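Local coordinates for UDP-N-Acetylenolpyruvylglucosamine Reductase (Thermus caldophilus, PDB 2GQT), which catalyses, with FAD as cofactor, the NADPH-dependent reduction of enolpyruvyl-UDP-N-acetylglucosamine to UDP-N-acetylmuramate for building the bacterial cell wall, at residues P22-T27 against P59-R64; N50-D55 against L262-W267; E90-G95 against R172-I177; D126-V131 against T163-K168. One frame throughout, in Å; residues are numbered along the deposited sequence.

Interaction 1 (P22-T27 against P59-R64); sequences PAELWT and PERVIR
The backbones of L25-T27 and V62-R64 pair in parallel, the axes of strands 22-27 and 61-64 coming within 4.6 Å at 34°, with V62 N donating to E24 O, W26 N to V62 O and R64 N to W26 O. On the W26 face, the extended R61 chain lies over the indole: CD sits above the five-membered ring and the guanidinium rests flat beyond it, its centre 4.0 Å from that of the six-membered ring and the planes 19° apart. E24 OE1 takes W26 NE1 at 2.8 Å, nearly in the ring plane, which helps fix the indole's rotation. A water joins that oxygen to R61 NE, while R61 NH1 reaches A37 O. On the L25 face, R64 bends at its third torsion (-44°) and grips T27 OG1 side-on: NH2 at 2.7 Å and NE at 3.0 Å. L25 CD2 lies over the same guanidinium. With an alanine replacing R64, T27 OG1 would probably lose both N-H donors and L25 its flat cover. Strands 22-28 and 61-65 form the middle of a four-stranded mixed sheet, flanked by 5-10 and 42-44, and helix 31-37 packs on W26 and I63, consistent with the PCMH-type FAD-binding fold.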
# COMPACT_ATOMS: atom_id res chain seq x y z
N PRO A 22 7.97 18.25 -0.90
CA PRO A 22 6.72 18.99 -1.13
C PRO A 22 5.82 18.43 -2.23
O PRO A 22 6.30 17.92 -3.24
CB PRO A 22 7.20 20.40 -1.53
CG PRO A 22 8.61 20.46 -1.13
CD PRO A 22 9.15 19.07 -1.21
N ALA A 23 4.51 18.55 -2.01
CA ALA A 23 3.52 18.19 -3.01
C ALA A 23 2.23 18.97 -2.77
O ALA A 23 1.95 19.39 -1.63
CB ALA A 23 3.24 16.69 -2.99
N GLU A 24 1.47 19.15 -3.84
CA GLU A 24 0.16 19.78 -3.76
C GLU A 24 -0.89 18.69 -3.63
O GLU A 24 -1.13 17.93 -4.57
CB GLU A 24 -0.09 20.62 -5.02
CG GLU A 24 -1.39 21.38 -5.01
CD GLU A 24 -1.57 22.21 -6.27
OE1 GLU A 24 -2.23 21.73 -7.20
OE2 GLU A 24 -1.01 23.32 -6.33
N LEU A 25 -1.50 18.62 -2.45
CA LEU A 25 -2.44 17.56 -2.12
C LEU A 25 -3.88 18.00 -2.36
O LEU A 25 -4.33 18.98 -1.77
CB LEU A 25 -2.25 17.11 -0.67
CG LEU A 25 -3.02 15.89 -0.17
CD1 LEU A 25 -2.54 14.63 -0.88
CD2 LEU A 25 -2.83 15.77 1.32
N TRP A 26 -4.59 17.25 -3.19
CA TRP A 26 -6.01 17.46 -3.47
C TRP A 26 -6.82 16.37 -2.76
O TRP A 26 -6.70 15.20 -3.10
CB TRP A 26 -6.25 17.35 -4.98
CG TRP A 26 -5.70 18.49 -5.76
CD1 TRP A 26 -4.40 18.88 -5.84
CD2 TRP A 26 -6.45 19.39 -6.58
NE1 TRP A 26 -4.29 19.99 -6.66
CE2 TRP A 26 -5.53 20.31 -7.13
CE3 TRP A 26 -7.80 19.51 -6.91
CZ2 TRP A 26 -5.93 21.35 -7.98
CZ3 TRP A 26 -8.20 20.54 -7.76
CH2 TRP A 26 -7.26 21.44 -8.28
N THR A 27 -7.63 16.75 -1.77
CA THR A 27 -8.46 15.79 -1.05
C THR A 27 -9.86 15.84 -1.65
O THR A 27 -10.56 16.85 -1.55
CB THR A 27 -8.47 16.07 0.47
OG1 THR A 27 -7.12 16.05 0.95
CG2 THR A 27 -9.26 15.01 1.21
N PRO A 59 5.83 17.18 -8.66
CA PRO A 59 5.15 18.36 -9.20
C PRO A 59 3.66 18.19 -9.54
O PRO A 59 2.95 19.18 -9.68
CB PRO A 59 5.95 18.68 -10.46
CG PRO A 59 6.38 17.34 -10.95
CD PRO A 59 6.55 16.45 -9.72
N GLU A 60 3.21 16.94 -9.68
CA GLU A 60 1.83 16.67 -10.09
C GLU A 60 0.86 16.90 -8.93
O GLU A 60 1.26 16.97 -7.77
CB GLU A 60 1.68 15.24 -10.61
CG GLU A 60 2.52 14.90 -11.84
CD GLU A 60 3.94 14.48 -11.51
OE1 GLU A 60 4.26 14.25 -10.32
OE2 GLU A 60 4.74 14.39 -12.46
N ARG A 61 -0.42 17.00 -9.27
CA ARG A 61 -1.47 16.99 -8.26
C ARG A 61 -1.46 15.62 -7.60
O ARG A 61 -1.44 14.60 -8.30
CB ARG A 61 -2.83 17.25 -8.89
CG ARG A 61 -2.95 18.60 -9.56
CD ARG A 61 -4.34 18.76 -10.13
NE ARG A 61 -4.54 20.09 -10.71
CZ ARG A 61 -5.67 20.50 -11.27
NH1 ARG A 61 -6.72 19.69 -11.34
NH2 ARG A 61 -5.75 21.73 -11.76
N VAL A 62 -1.42 15.60 -6.27
CA VAL A 62 -1.48 14.34 -5.54
C VAL A 62 -2.89 14.22 -4.94
O VAL A 62 -3.29 15.04 -4.12
CB VAL A 62 -0.38 14.25 -4.46
CG1 VAL A 62 -0.50 12.95 -3.69
CG2 VAL A 62 0.99 14.33 -5.11
N ILE A 63 -3.63 13.22 -5.39
CA ILE A 63 -5.03 13.05 -5.03
C ILE A 63 -5.20 12.03 -3.91
O ILE A 63 -4.66 10.92 -3.98
CB ILE A 63 -5.86 12.61 -6.26
CG1 ILE A 63 -5.83 13.70 -7.34
CG2 ILE A 63 -7.29 12.30 -5.87
CD1 ILE A 63 -6.44 13.30 -8.65
N ARG A 64 -5.94 12.43 -2.88
CA ARG A 64 -6.39 11.56 -1.79
C ARG A 64 -7.89 11.42 -1.89
O ARG A 64 -8.60 12.41 -2.06
CB ARG A 64 -6.08 12.20 -0.43
CG ARG A 64 -4.65 12.20 0.01
CD ARG A 64 -4.56 12.60 1.47
NE ARG A 64 -5.42 13.73 1.85
CZ ARG A 64 -5.59 14.13 3.11
NH1 ARG A 64 -4.98 13.48 4.10
NH2 ARG A 64 -6.37 15.16 3.39
O HOH W 1 2.71 18.65 -6.35
O HOH W 2 -2.56 22.06 -9.83

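Interaction 2 (N50-D55 against L262-W267); sequences NLLVLD and LEWEVW. With FAD (flavin-adenine dinucleotide), chain C.
N50 meets the 262-267 segment through its backbone: its O accepts E265 N at 3.0 Å, while its N points to the FAD phosphate oxygen O1A, 2.8 Å away. L51 then sits over W267. Its CD1 is 3.8 Å from the centroid of the six-membered ring, only 7° off the normal, and CD2 lies above the pyrrole side near NE1. CG, anti to the carbonyl carbon (chi1 -63°), is carried toward the indole, and a chi2 of 177° sets both methyls over the same face. At L52 the backbone is held twice, N to E265 O and O from W267 N, as expected of parallel strands, and CD2 packs 3.8 Å from W264 CE3 and also against V266 CG2. V53 returns to the W267 side, where CG2 touches CB of that residue at 4.1 Å. L54 N closes the pairing on W267 O, and its CG meets V266 CG1. W267 also serves the cofactor. Its NE1 donates to E265 OE2 at 3.1 Å, in the ring plane but from above the carboxylate, while E265 OE1 accepts the adenosine ribose hydroxyl O3B at 2.5 Å. An alanine in place of W267 would probably leave E265 OE2 without this donor and the carboxylate less restrained, and open a gap beneath L51. R43 adds a cation-pi contact to the indole. The chemistry is consistent with a second-shell role, W267 probably helping to position E265, which binds the ribose, while the N50 amide binds the phosphate, so the two segments together hold the AMP half of FAD.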
# COMPACT_ATOMS: atom_id res chain seq x y z
N ASN A 50 3.65 1.95 0.54
CA ASN A 50 4.64 1.37 -0.39
C ASN A 50 5.49 2.40 -1.11
O ASN A 50 6.21 2.06 -2.07
CB ASN A 50 3.99 0.42 -1.41
CG ASN A 50 5.01 -0.48 -2.10
OD1 ASN A 50 5.05 -0.59 -3.33
ND2 ASN A 50 5.89 -1.09 -1.31
N LEU A 51 5.46 3.65 -0.64
CA LEU A 51 6.13 4.75 -1.33
C LEU A 51 7.43 5.19 -0.69
O LEU A 51 7.49 5.41 0.53
CB LEU A 51 5.22 5.98 -1.42
CG LEU A 51 3.94 5.80 -2.23
CD1 LEU A 51 3.11 7.06 -2.18
CD2 LEU A 51 4.22 5.42 -3.68
N LEU A 52 8.45 5.31 -1.52
CA LEU A 52 9.66 6.04 -1.18
C LEU A 52 9.62 7.37 -1.95
O LEU A 52 9.85 7.40 -3.15
CB LEU A 52 10.91 5.23 -1.54
CG LEU A 52 12.27 5.92 -1.43
CD1 LEU A 52 12.46 6.56 -0.07
CD2 LEU A 52 13.40 4.95 -1.73
N VAL A 53 9.28 8.45 -1.27
CA VAL A 53 9.15 9.75 -1.91
C VAL A 53 10.43 10.52 -1.69
O VAL A 53 10.88 10.67 -0.56
CB VAL A 53 7.94 10.54 -1.38
CG1 VAL A 53 7.84 11.88 -2.10
CG2 VAL A 53 6.66 9.72 -1.57
N LEU A 54 11.02 10.98 -2.79
CA LEU A 54 12.30 11.68 -2.74
C LEU A 54 12.17 13.06 -2.10
O LEU A 54 11.06 13.61 -1.98
CB LEU A 54 12.97 11.69 -4.12
CG LEU A 54 13.27 10.28 -4.67
CD1 LEU A 54 14.23 10.30 -5.83
CD2 LEU A 54 13.79 9.32 -3.59
N ASP A 55 13.30 13.60 -1.67
CA ASP A 55 13.32 14.81 -0.88
C ASP A 55 12.83 16.02 -1.66
O ASP A 55 12.39 17.00 -1.06
CB ASP A 55 14.72 15.04 -0.31
CG ASP A 55 15.18 13.90 0.60
OD1 ASP A 55 14.41 13.53 1.52
OD2 ASP A 55 16.30 13.37 0.39
N LEU A 262 13.95 -3.29 -5.87
CA LEU A 262 13.04 -2.64 -4.92
C LEU A 262 11.60 -3.09 -5.08
O LEU A 262 11.09 -3.20 -6.20
CB LEU A 262 13.09 -1.13 -5.08
CG LEU A 262 14.17 -0.34 -4.35
CD1 LEU A 262 13.98 1.13 -4.64
CD2 LEU A 262 14.13 -0.61 -2.85
N GLU A 263 10.95 -3.33 -3.95
CA GLU A 263 9.51 -3.54 -3.91
C GLU A 263 8.80 -2.18 -3.84
O GLU A 263 7.72 -2.01 -4.41
CB GLU A 263 9.15 -4.42 -2.71
CG GLU A 263 7.66 -4.69 -2.50
CD GLU A 263 7.06 -5.68 -3.49
OE1 GLU A 263 7.73 -6.06 -4.47
OE2 GLU A 263 5.89 -6.07 -3.30
N TRP A 264 9.41 -1.22 -3.14
CA TRP A 264 8.85 0.13 -3.05
C TRP A 264 8.76 0.79 -4.41
O TRP A 264 9.59 0.55 -5.28
CB TRP A 264 9.71 1.06 -2.22
CG TRP A 264 9.93 0.66 -0.83
CD1 TRP A 264 9.07 -0.00 -0.01
CD2 TRP A 264 11.09 0.94 -0.06
NE1 TRP A 264 9.64 -0.17 1.23
CE2 TRP A 264 10.88 0.41 1.22
CE3 TRP A 264 12.30 1.59 -0.34
CZ2 TRP A 264 11.84 0.50 2.23
CZ3 TRP A 264 13.25 1.68 0.65
CH2 TRP A 264 13.01 1.15 1.92
N GLU A 265 7.77 1.66 -4.55
CA GLU A 265 7.71 2.56 -5.67
C GLU A 265 8.31 3.89 -5.27
O GLU A 265 7.99 4.42 -4.20
CB GLU A 265 6.27 2.76 -6.08
CG GLU A 265 6.09 3.71 -7.25
CD GLU A 265 4.64 3.86 -7.66
OE1 GLU A 265 3.81 3.03 -7.23
OE2 GLU A 265 4.34 4.80 -8.42
N VAL A 266 9.17 4.42 -6.13
CA VAL A 266 9.83 5.70 -5.91
C VAL A 266 9.05 6.81 -6.63
O VAL A 266 8.70 6.68 -7.80
CB VAL A 266 11.30 5.68 -6.39
CG1 VAL A 266 11.95 7.04 -6.20
CG2 VAL A 266 12.10 4.60 -5.65
N TRP A 267 8.78 7.89 -5.90
CA TRP A 267 8.24 9.13 -6.45
C TRP A 267 9.31 10.21 -6.30
O TRP A 267 9.95 10.27 -5.26
CB TRP A 267 7.02 9.56 -5.64
CG TRP A 267 5.74 8.85 -5.94
CD1 TRP A 267 5.57 7.71 -6.67
CD2 TRP A 267 4.45 9.23 -5.47
NE1 TRP A 267 4.24 7.37 -6.71
CE2 TRP A 267 3.53 8.29 -5.98
CE3 TRP A 267 3.97 10.28 -4.68
CZ2 TRP A 267 2.16 8.36 -5.71
CZ3 TRP A 267 2.61 10.36 -4.43
CH2 TRP A 267 1.72 9.41 -4.94
PA FAD C . 0.42 3.83 -1.46
O1A FAD C . 1.72 3.45 -0.88
O2A FAD C . -0.22 5.11 -1.08
O5B FAD C . 0.48 3.80 -3.05
C5B FAD C . 1.04 2.65 -3.70
C4B FAD C . 0.68 2.67 -5.17
O4B FAD C . -0.75 2.53 -5.29
C3B FAD C . 1.05 3.98 -5.89
O3B FAD C . 1.35 3.65 -7.25
C2B FAD C . -0.25 4.77 -5.82
O2B FAD C . -0.35 5.73 -6.86
C1B FAD C . -1.26 3.66 -6.03
N9A FAD C . -2.62 3.95 -5.53
C8A FAD C . -2.97 4.22 -4.26
N7A FAD C . -4.30 4.39 -4.20
C5A FAD C . -4.79 4.20 -5.43
C6A FAD C . -6.07 4.25 -6.00
N6A FAD C . -7.17 4.51 -5.29
N1A FAD C . -6.20 4.01 -7.32
C2A FAD C . -5.12 3.74 -8.08
N3A FAD C . -3.89 3.69 -7.59
C4A FAD C . -3.72 3.92 -6.28
N1 FAD C . 2.37 -5.39 0.88
C2 FAD C . 1.94 -6.67 0.58
O2 FAD C . 1.62 -6.95 -0.57
N3 FAD C . 1.91 -7.64 1.57
C4 FAD C . 2.27 -7.36 2.88
O4 FAD C . 2.22 -8.25 3.74
C4X FAD C . 2.69 -6.06 3.18
N5 FAD C . 3.07 -5.74 4.48
C5X FAD C . 3.42 -4.41 4.78
C6 FAD C . 3.73 -4.08 6.10
C7 FAD C . 4.08 -2.78 6.44
C7M FAD C . 4.40 -2.43 7.90
C8 FAD C . 4.11 -1.80 5.44
C8M FAD C . 4.49 -0.35 5.80
C9 FAD C . 3.81 -2.13 4.12
C9A FAD C . 3.46 -3.44 3.78
N10 FAD C . 3.15 -3.79 2.45
C10 FAD C . 2.73 -5.09 2.18
C1' FAD C . 3.27 -2.82 1.33
C2' FAD C . 2.01 -1.96 1.16
O2' FAD C . 1.22 -1.96 2.37
C3' FAD C . 1.13 -2.43 0.00
O3' FAD C . 1.86 -2.33 -1.23
C4' FAD C . -0.18 -1.63 -0.08
O4' FAD C . -1.05 -2.25 -1.02
C5' FAD C . 0.02 -0.17 -0.46
O5' FAD C . -1.24 0.48 -0.29
P FAD C . -1.29 2.03 0.09
O1P FAD C . -2.71 2.41 0.14
O2P FAD C . -0.41 2.33 1.24
O3P FAD C . -0.66 2.64 -1.26

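Interaction 3 (E90-G95 against R172-I177)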
# COMPACT_ATOMS: atom_id res chain seq x y z
N GLU A 90 -13.63 -5.53 10.47
CA GLU A 90 -15.07 -5.48 10.27
C GLU A 90 -15.63 -6.78 9.72
O GLU A 90 -16.71 -7.22 10.12
CB GLU A 90 -15.44 -4.32 9.35
CG GLU A 90 -15.25 -2.96 9.96
CD GLU A 90 -16.32 -2.63 10.97
OE1 GLU A 90 -16.33 -3.28 12.03
OE2 GLU A 90 -17.13 -1.73 10.68
N ALA A 91 -14.89 -7.40 8.81
CA ALA A 91 -15.32 -8.67 8.24
C ALA A 91 -15.41 -9.73 9.33
O ALA A 91 -16.41 -10.43 9.42
CB ALA A 91 -14.38 -9.10 7.14
N ALA A 92 -14.40 -9.82 10.19
CA ALA A 92 -14.45 -10.76 11.32
C ALA A 92 -15.68 -10.51 12.19
O ALA A 92 -16.39 -11.44 12.54
CB ALA A 92 -13.18 -10.66 12.15
N ARG A 93 -15.94 -9.25 12.52
CA ARG A 93 -17.09 -8.87 13.34
C ARG A 93 -18.40 -9.32 12.70
O ARG A 93 -19.35 -9.69 13.41
CB ARG A 93 -17.14 -7.37 13.57
CG ARG A 93 -16.12 -6.87 14.55
CD ARG A 93 -16.16 -5.36 14.65
NE ARG A 93 -14.96 -4.93 15.34
CZ ARG A 93 -13.98 -4.22 14.80
NH1 ARG A 93 -14.05 -3.79 13.54
NH2 ARG A 93 -12.91 -3.91 15.53
N ALA A 94 -18.45 -9.29 11.37
CA ALA A 94 -19.65 -9.64 10.62
C ALA A 94 -19.77 -11.13 10.33
O ALA A 94 -20.75 -11.57 9.74
CB ALA A 94 -19.70 -8.87 9.30
N GLY A 95 -18.77 -11.91 10.74
CA GLY A 95 -18.75 -13.34 10.42
C GLY A 95 -18.59 -13.57 8.94
O GLY A 95 -19.16 -14.49 8.36
N ARG A 172 -18.77 -17.43 7.78
CA ARG A 172 -18.07 -18.39 8.63
C ARG A 172 -18.21 -17.95 10.08
O ARG A 172 -18.41 -16.77 10.35
CB ARG A 172 -16.58 -18.45 8.28
CG ARG A 172 -16.22 -19.28 7.06
CD ARG A 172 -14.75 -19.67 7.08
NE ARG A 172 -14.53 -20.97 6.44
CZ ARG A 172 -14.17 -21.14 5.17
NH1 ARG A 172 -13.98 -20.10 4.37
NH2 ARG A 172 -14.01 -22.37 4.70
N PRO A 173 -18.12 -18.91 11.04
CA PRO A 173 -18.12 -18.52 12.45
C PRO A 173 -17.04 -17.48 12.76
O PRO A 173 -15.90 -17.62 12.31
CB PRO A 173 -17.81 -19.83 13.16
CG PRO A 173 -18.35 -20.88 12.26
CD PRO A 173 -18.03 -20.37 10.88
N LYS A 174 -17.42 -16.45 13.52
CA LYS A 174 -16.48 -15.40 13.90
C LYS A 174 -15.23 -15.98 14.55
O LYS A 174 -14.11 -15.56 14.24
CB LYS A 174 -17.16 -14.36 14.81
CG LYS A 174 -16.24 -13.24 15.29
CD LYS A 174 -16.98 -12.14 16.04
CE LYS A 174 -16.01 -11.14 16.68
NZ LYS A 174 -15.18 -10.42 15.68
N GLU A 175 -15.40 -16.95 15.44
CA GLU A 175 -14.26 -17.54 16.14
C GLU A 175 -13.27 -18.22 15.17
O GLU A 175 -12.06 -18.18 15.40
CB GLU A 175 -14.72 -18.51 17.24
CG GLU A 175 -15.45 -19.75 16.74
CD GLU A 175 -14.51 -20.88 16.34
OE1 GLU A 175 -13.49 -21.08 17.03
OE2 GLU A 175 -14.79 -21.56 15.33
N GLU A 176 -13.79 -18.82 14.10
CA GLU A 176 -12.96 -19.46 13.08
C GLU A 176 -12.16 -18.41 12.31
O GLU A 176 -10.96 -18.58 12.07
CB GLU A 176 -13.79 -20.29 12.10
CG GLU A 176 -12.92 -21.04 11.07
CD GLU A 176 -13.71 -21.89 10.08
OE1 GLU A 176 -14.96 -21.92 10.14
OE2 GLU A 176 -13.07 -22.54 9.22
N ILE A 177 -12.83 -17.34 11.90
CA ILE A 177 -12.18 -16.23 11.21
C ILE A 177 -11.03 -15.69 12.06
O ILE A 177 -9.91 -15.47 11.57
CB ILE A 177 -13.20 -15.13 10.86
CG1 ILE A 177 -14.24 -15.68 9.88
CG2 ILE A 177 -12.50 -13.92 10.27
CD1 ILE A 177 -15.44 -14.79 9.68
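G95 and R172 carry the tight end of this contact, where R172 N donates to G95 O over 3.0 Å; the N-H is nearly straight but approaches from above the carbonyl plane. G95 closes helix 84-93 with a positive phi of 67° and a Schellman motif, and a side chain at that point would also come tightly against R172 O, so glycine suits both the backbone and the neighbour. I177 fills the angle between the segments. Its CD1 lies 3.5 Å from G95 C, and its CG2 meets A92 CB at 3.8 Å, the two branches bridging the last helical turn and its closing glycine.

The solvent side is looser: the exposed K174 and R93 meet through K174 methylenes and NZ, with no hydrogen bond or salt bridge between them. K174 runs alongside the helix end, its CG 3.3 Å from A92 O, until the turn at its fourth torsion (62°) places NZ 3.4 Å from R93 CA. Both chains point the same way, but R93 NH1 is held in a salt bridge to E90 OE1. R172 likewise leads away and pairs with E176.

The contact sets the C-terminal end of helix 84-93 against the start of helix 174-187, for which P173 is the N-cap residue. A92 extends the helix packing to L178 and M181, while strand 96-97, paired antiparallel with strand 161-171, brings S97 against R172 and I177.

Interaction 4 (D126-V131 against T163-K168)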
# COMPACT_ATOMS: atom_id res chain seq x y z
N ASP A 126 -8.01 -12.06 -4.77
CA ASP A 126 -8.85 -13.18 -4.31
C ASP A 126 -10.15 -12.69 -3.67
O ASP A 126 -11.14 -13.41 -3.67
CB ASP A 126 -8.13 -14.04 -3.26
CG ASP A 126 -6.84 -14.67 -3.76
OD1 ASP A 126 -6.74 -15.01 -4.97
OD2 ASP A 126 -5.92 -14.86 -2.93
N ALA A 127 -10.12 -11.49 -3.11
CA ALA A 127 -11.22 -10.96 -2.32
C ALA A 127 -12.10 -9.97 -3.07
O ALA A 127 -12.94 -9.30 -2.46
CB ALA A 127 -10.70 -10.31 -1.02
N LEU A 128 -11.92 -9.88 -4.38
CA LEU A 128 -12.66 -8.92 -5.19
C LEU A 128 -13.74 -9.57 -6.04
O LEU A 128 -13.50 -10.62 -6.64
CB LEU A 128 -11.70 -8.15 -6.11
CG LEU A 128 -10.68 -7.23 -5.42
CD1 LEU A 128 -9.70 -6.69 -6.45
CD2 LEU A 128 -11.37 -6.09 -4.66
N GLU A 129 -14.91 -8.94 -6.08
CA GLU A 129 -15.97 -9.28 -7.04
C GLU A 129 -16.08 -8.27 -8.18
O GLU A 129 -16.37 -8.65 -9.32
CB GLU A 129 -17.33 -9.38 -6.35
CG GLU A 129 -17.53 -10.64 -5.54
CD GLU A 129 -18.88 -10.71 -4.83
OE1 GLU A 129 -19.21 -11.81 -4.35
OE2 GLU A 129 -19.59 -9.69 -4.74
N ALA A 130 -15.86 -7.00 -7.87
CA ALA A 130 -15.94 -5.93 -8.85
C ALA A 130 -15.10 -4.76 -8.40
O ALA A 130 -14.88 -4.57 -7.20
CB ALA A 130 -17.38 -5.48 -9.07
N VAL A 131 -14.64 -3.97 -9.36
CA VAL A 131 -13.79 -2.81 -9.09
C VAL A 131 -14.24 -1.66 -9.98
O VAL A 131 -14.27 -1.79 -11.22
CB VAL A 131 -12.30 -3.11 -9.38
CG1 VAL A 131 -11.43 -1.91 -9.06
CG2 VAL A 131 -11.83 -4.34 -8.60
N THR A 163 -11.80 3.57 -7.30
CA THR A 163 -12.67 4.43 -6.50
C THR A 163 -13.55 3.65 -5.52
O THR A 163 -13.93 4.20 -4.48
CB THR A 163 -13.57 5.29 -7.39
OG1 THR A 163 -14.18 4.46 -8.39
CG2 THR A 163 -12.74 6.36 -8.08
N ARG A 164 -13.82 2.38 -5.82
CA ARG A 164 -14.79 1.59 -5.08
C ARG A 164 -14.64 0.13 -5.48
O ARG A 164 -14.31 -0.15 -6.62
CB ARG A 164 -16.18 2.04 -5.55
CG ARG A 164 -17.27 2.17 -4.56
CD ARG A 164 -18.34 3.02 -5.23
NE ARG A 164 -18.40 4.31 -4.57
CZ ARG A 164 -18.18 5.50 -5.10
NH1 ARG A 164 -17.90 5.67 -6.39
NH2 ARG A 164 -18.28 6.56 -4.32
N VAL A 165 -14.91 -0.80 -4.56
CA VAL A 165 -14.88 -2.22 -4.88
C VAL A 165 -16.08 -2.95 -4.27
O VAL A 165 -16.72 -2.44 -3.34
CB VAL A 165 -13.57 -2.92 -4.40
CG1 VAL A 165 -12.33 -2.22 -4.94
CG2 VAL A 165 -13.51 -3.04 -2.88
N ARG A 166 -16.35 -4.14 -4.79
CA ARG A 166 -17.22 -5.10 -4.14
C ARG A 166 -16.33 -6.25 -3.73
O ARG A 166 -15.50 -6.71 -4.51
CB ARG A 166 -18.31 -5.61 -5.08
CG ARG A 166 -19.23 -4.55 -5.63
CD ARG A 166 -20.39 -5.20 -6.34
NE ARG A 166 -21.12 -6.03 -5.39
CZ ARG A 166 -22.25 -5.67 -4.77
NH1 ARG A 166 -22.83 -4.52 -5.06
NH2 ARG A 166 -22.81 -6.50 -3.89
N LEU A 167 -16.52 -6.72 -2.50
CA LEU A 167 -15.71 -7.79 -1.94
C LEU A 167 -16.37 -9.15 -2.11
O LEU A 167 -17.60 -9.26 -2.15
CB LEU A 167 -15.42 -7.51 -0.46
CG LEU A 167 -14.69 -6.20 -0.13
CD1 LEU A 167 -14.62 -6.01 1.38
CD2 LEU A 167 -13.28 -6.16 -0.71
N LYS A 168 -15.53 -10.18 -2.19
CA LYS A 168 -15.98 -11.56 -2.27
C LYS A 168 -15.79 -12.19 -0.90
O LYS A 168 -14.67 -12.53 -0.51
CB LYS A 168 -15.16 -12.30 -3.33
CG LYS A 168 -15.60 -13.72 -3.58
CD LYS A 168 -14.65 -14.43 -4.54
CE LYS A 168 -15.02 -15.88 -4.73
NZ LYS A 168 -14.11 -16.54 -5.69
O HOH W 3 -11.45 -15.74 -5.07
O HOH W 4 -12.85 -14.42 -1.16
O HOH W 5 -20.37 -7.86 -2.68
O HOH W 6 -21.04 -8.38 -6.62
O HOH W 7 -22.12 -9.91 -3.59
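A127 and K168, E129 and R166, and A130 and R166 are joined by backbone bonds. K168 N reaches A127 O at 2.7 Å. R166 O accepts E129 N at 2.8 Å and, more weakly, A130 N at 3.4 Å, while R166 N returns a bond to A130 O. Two successive residues thus face one, and the register slips by one between L128-L167 and A130-R166: a classic beta bulge, located at the corner the chain turns at E129. Strands 128-135 and 161-171 form an antiparallel pair in the sheet that also takes up strand 77-79.

Apolar contacts collect on the buried side. L128 CD2 comes to 3.9 Å from V165 CB and lies near both its methyls, with L167 CD2 further along. Although the L128 CB leaves the partner strand, CG anti to the carbonyl carbon (chi1 -66°) helps its end swing back onto V165. Helix 109-114 closes over this patch through V109 and V113. The methyl of A130 rests against R166 CG on their shared face; at the bulge, E129 CG packs across the K168 chain, 3.6 Å from its CB.

Polar ends are linked mainly through solvent. E129 OE2 and R166 NE stand 4.0 Å apart, their carboxylate and guanidinium nearly coplanar (14°), with a water donating to the glutamate and weakly accepting from NE. R166 also makes a cation-pi contact with W77. Another water bridges D126 O and K168 NZ, 2.8 Å from the ammonium nitrogen.

Interactions 1 and 2 meet: V62 CG1 lies 4.1 Å from W267 CZ3 and P22 CD 3.8 Å from D55 O, and strands 51-53 and 61-65 follow each other in sequence. Only interaction 2 touches FAD; the I63 and V131 side chains stay about 8 Å from it. Interaction 2 also approaches catalysis, the E263 side chain being about 4 Å from that of the probable active-site R152 and about 5 Å from that of the probable proton donor C199; the D126 side chain of interaction 4 is about 7 Å from that of R152. Interactions 3 and 4, centres 18 Å apart, are joined by strand 161-171 running into helix 174-187. Interaction 3 is remote, its centre 35 Å from that of interaction 2.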